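Local coordinates for C381 turret protein (Sulfolobus turreted icosahedral virus, PDB 4IND), which builds the turret of this archaeal virus, probably together with another viral protein, and assembles as a pentamer of chains, each folding into three jelly-roll domains in a row, at residues V148-N153 with R172-T177. Numbering follows the deposited sequence.
Sequences VFEKGN and RLRKGT. With 2HP (dihydrogenphosphate ion), chain U.
Arg174 reaches across to the linker between the first two domains and grips the carbonyl oxygen of Phe149. NH2 of Arg174 lies 2.6 Å from Phe149 O in a nearly straight bond (168° at the hydrogen) that lies in the carbonyl plane and close to the guanidinium plane, while NH1 adds a weak second bond to the same oxygen. The chain of Arg174 runs extended from CG to NE, which carries the guanidinium across the gap to the loop. A dihydrogenphosphate ion sits alongside, too close to Val148 O for a non-bonded contact, so its exact placement is doubtful. As modelled, Arg174 NH1 bonds weakly to its O3, Arg172 NH2 donates to O1 at 3.2 Å, and Leu79 N and Arg147 NH2 also donate to it. A bend at chi3 turns the Arg172 guanidinium edge to the ion; NH1 pairs with Glu125. The three arginines probably balance the anion's charge. Glu150 OE1 sits 4.1 Å from Arg174 NH1, beyond salt-bridge range, its carboxylate plane turned 57° from the guanidinium. Leu173 CD2 packs obliquely on the Phe149 ring, 3.6 Å from CE2; Val259 touches both residues, and Tyr178 meets the ring edge-to-face. A type I' turn from Glu150 to Asn153 shapes the linker, and the Asn153 side chain is hydrogen-bonded to Glu77 O and Arg172 NH1 of a neighbouring subunit. Together these contacts form an arginine-rich anion site at the junction of the first and second galactose-binding-like jelly rolls, beside the turret's subunit interface.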
ATOM      1  N   VAL A 148      13.312   0.818  11.565  1.00 30.34           N
ATOM      2  CA  VAL A 148      12.601  -0.474  11.476  1.00 34.27           C
ATOM      3  C   VAL A 148      11.178  -0.244  10.976  1.00 38.12           C
ATOM      4  O   VAL A 148      10.683   0.862  11.022  1.00 53.73           O
ATOM      5  CB  VAL A 148      12.576  -1.170  12.841  1.00 46.30           C
ATOM      6  CG1 VAL A 148      13.983  -1.438  13.311  1.00 43.83           C
ATOM      7  CG2 VAL A 148      11.868  -0.308  13.868  1.00 38.19           C
ATOM      8  N   PHE A 149      10.506  -1.269  10.486  1.00 46.71           N
ATOM      9  CA  PHE A 149       9.162  -1.058   9.977  1.00 47.55           C
ATOM     10  C   PHE A 149       9.255  -0.322   8.648  1.00 50.72           C
ATOM     11  O   PHE A 149       8.271   0.219   8.149  1.00 59.27           O
ATOM     12  CB  PHE A 149       8.313  -0.283  10.999  1.00 43.17           C
ATOM     13  CG  PHE A 149       8.255  -0.951  12.350  1.00 41.48           C
ATOM     14  CD1 PHE A 149       7.938  -2.310  12.452  1.00 35.27           C
ATOM     15  CD2 PHE A 149       8.555  -0.251  13.503  1.00 30.86           C
ATOM     16  CE1 PHE A 149       7.922  -2.942  13.689  1.00 31.87           C
ATOM     17  CE2 PHE A 149       8.523  -0.877  14.749  1.00 33.54           C
ATOM     18  CZ  PHE A 149       8.203  -2.229  14.833  1.00 28.52           C
ATOM     19  N   GLU A 150      10.464  -0.280   8.100  1.00 56.54           N
ATOM     20  CA  GLU A 150      10.662   0.077   6.700  1.00 61.74           C
ATOM     21  C   GLU A 150      10.903  -1.237   5.990  1.00 51.01           C
ATOM     22  O   GLU A 150      11.633  -2.092   6.493  1.00 54.77           O
ATOM     23  CB  GLU A 150      11.912   0.937   6.517  1.00 63.16           C
ATOM     24  CG  GLU A 150      12.014   2.130   7.441  1.00 71.27           C
ATOM     25  CD  GLU A 150      11.230   3.320   6.939  1.00 76.89           C
ATOM     26  OE1 GLU A 150      10.002   3.357   7.178  1.00 82.56           O
ATOM     27  OE2 GLU A 150      11.840   4.212   6.305  1.00 72.07           O
ATOM     28  N   LYS A 151      10.282  -1.424   4.842  1.00 49.93           N
ATOM     29  CA  LYS A 151      10.639  -2.559   4.011  1.00 60.52           C
ATOM     30  C   LYS A 151      10.332  -3.856   4.747  1.00 51.32           C
ATOM     31  O   LYS A 151      10.953  -4.894   4.497  1.00 52.43           O
ATOM     32  CB  LYS A 151      12.121  -2.470   3.645  1.00 67.10           C
ATOM     33  CG  LYS A 151      12.465  -1.217   2.836  1.00 76.55           C
ATOM     34  CD  LYS A 151      13.968  -0.989   2.754  1.00 82.49           C
ATOM     35  CE  LYS A 151      14.336  -0.144   1.534  1.00 94.64           C
ATOM     36  NZ  LYS A 151      13.663   1.190   1.505  1.00 97.59           N
ATOM     37  N   GLY A 152       9.375  -3.776   5.669  1.00 42.33           N
ATOM     38  CA  GLY A 152       8.852  -4.951   6.327  1.00 53.63           C
ATOM     39  C   GLY A 152       9.780  -5.513   7.374  1.00 52.52           C
ATOM     40  O   GLY A 152       9.635  -6.674   7.754  1.00 53.71           O
ATOM     41  N   ASN A 153      10.727  -4.707   7.851  1.00 41.24           N
ATOM     42  CA  ASN A 153      11.566  -5.163   8.955  1.00 34.74           C
ATOM     43  C   ASN A 153      10.861  -5.094  10.295  1.00 36.56           C
ATOM     44  O   ASN A 153       9.838  -4.439  10.438  1.00 40.02           O
ATOM     45  CB  ASN A 153      12.897  -4.413   8.992  1.00 32.79           C
ATOM     46  CG  ASN A 153      13.843  -4.894   7.914  1.00 48.07           C
ATOM     47  OD1 ASN A 153      13.725  -6.030   7.436  1.00 45.54           O
ATOM     48  ND2 ASN A 153      14.772  -4.038   7.509  1.00 49.32           N
ATOM     49  N   ARG A 172       8.080   4.152  19.398  1.00 36.67           N
ATOM     50  CA  ARG A 172       6.923   4.728  18.709  1.00 29.89           C
ATOM     51  C   ARG A 172       6.484   3.760  17.633  1.00 36.80           C
ATOM     52  O   ARG A 172       7.311   3.262  16.878  1.00 38.13           O
ATOM     53  CB  ARG A 172       7.293   6.067  18.040  1.00 29.76           C
ATOM     54  CG  ARG A 172       6.132   6.699  17.300  1.00 37.43           C
ATOM     55  CD  ARG A 172       6.534   7.560  16.104  1.00 42.18           C
ATOM     56  NE  ARG A 172       7.052   6.765  14.988  1.00 43.25           N
ATOM     57  CZ  ARG A 172       7.494   7.309  13.853  1.00 53.57           C
ATOM     58  NH1 ARG A 172       7.492   8.635  13.703  1.00 62.44           N
ATOM     59  NH2 ARG A 172       7.960   6.549  12.869  1.00 41.63           N
ATOM     60  N   LEU A 173       5.184   3.484  17.557  1.00 32.69           N
ATOM     61  CA  LEU A 173       4.646   2.650  16.483  1.00 34.01           C
ATOM     62  C   LEU A 173       3.641   3.453  15.690  1.00 32.74           C
ATOM     63  O   LEU A 173       2.748   4.065  16.276  1.00 33.72           O
ATOM     64  CB  LEU A 173       3.948   1.417  17.054  1.00 29.42           C
ATOM     65  CG  LEU A 173       4.795   0.494  17.915  1.00 29.32           C
ATOM     66  CD1 LEU A 173       3.944  -0.678  18.409  1.00 31.26           C
ATOM     67  CD2 LEU A 173       5.992  -0.018  17.122  1.00 32.15           C
ATOM     68  N   ARG A 174       3.762   3.460  14.368  1.00 34.81           N
ATOM     69  CA  ARG A 174       2.773   4.172  13.568  1.00 38.80           C
ATOM     70  C   ARG A 174       1.564   3.256  13.446  1.00 38.88           C
ATOM     71  O   ARG A 174       1.608   2.119  13.901  1.00 37.13           O
ATOM     72  CB  ARG A 174       3.333   4.486  12.193  1.00 49.76           C
ATOM     73  CG  ARG A 174       3.752   3.232  11.458  1.00 60.92           C
ATOM     74  CD  ARG A 174       3.826   3.463   9.974  1.00 81.02           C
ATOM     75  NE  ARG A 174       4.253   2.252   9.295  1.00 93.22           N
ATOM     76  CZ  ARG A 174       5.517   1.943   9.016  1.00 97.12           C
ATOM     77  NH1 ARG A 174       6.514   2.766   9.344  1.00 90.27           N
ATOM     78  NH2 ARG A 174       5.778   0.799   8.395  1.00101.24           N
ATOM     79  N   LYS A 175       0.507   3.732  12.814  1.00 24.30           N
ATOM     80  CA  LYS A 175      -0.737   2.969  12.735  1.00 25.68           C
ATOM     81  C   LYS A 175      -0.516   1.555  12.225  1.00 29.48           C
ATOM     82  O   LYS A 175       0.284   1.304  11.319  1.00 33.86           O
ATOM     83  CB  LYS A 175      -1.781   3.689  11.864  1.00 28.21           C
ATOM     84  CG  LYS A 175      -1.439   3.765  10.379  1.00 32.27           C
ATOM     85  CD  LYS A 175      -2.422   4.694   9.638  1.00 27.30           C
ATOM     86  CE  LYS A 175      -2.189   4.688   8.130  1.00 32.21           C
ATOM     87  NZ  LYS A 175      -2.585   3.371   7.536  1.00 36.85           N
ATOM     88  N   GLY A 176      -1.243   0.619  12.820  1.00 25.30           N
ATOM     89  CA  GLY A 176      -1.115  -0.786  12.464  1.00 30.40           C
ATOM     90  C   GLY A 176      -1.474  -1.647  13.655  1.00 32.19           C
ATOM     91  O   GLY A 176      -1.797  -1.132  14.719  1.00 29.96           O
ATOM     92  N   THR A 177      -1.459  -2.961  13.472  1.00 31.87           N
ATOM     93  CA  THR A 177      -1.554  -3.872  14.596  1.00 28.67           C
ATOM     94  C   THR A 177      -0.227  -4.589  14.704  1.00 27.73           C
ATOM     95  O   THR A 177       0.369  -4.963  13.688  1.00 29.40           O
ATOM     96  CB  THR A 177      -2.703  -4.879  14.387  1.00 29.28           C
ATOM     97  OG1 THR A 177      -3.939  -4.157  14.282  1.00 37.15           O
ATOM     98  CG2 THR A 177      -2.780  -5.862  15.564  1.00 33.79           C
TER
HETATM   99  P   2HP U 401      10.075   3.525  11.583  1.00 50.65           P
HETATM  100  O1  2HP U 401       8.725   3.487  12.253  1.00 55.48           O
HETATM  101  O2  2HP U 401      10.476   4.944  11.845  1.00 35.64           O
HETATM  102  O3  2HP U 401       9.891   3.237  10.060  1.00 46.99           O
HETATM  103  O4  2HP U 401      11.140   2.587  12.234  1.00 54.88           O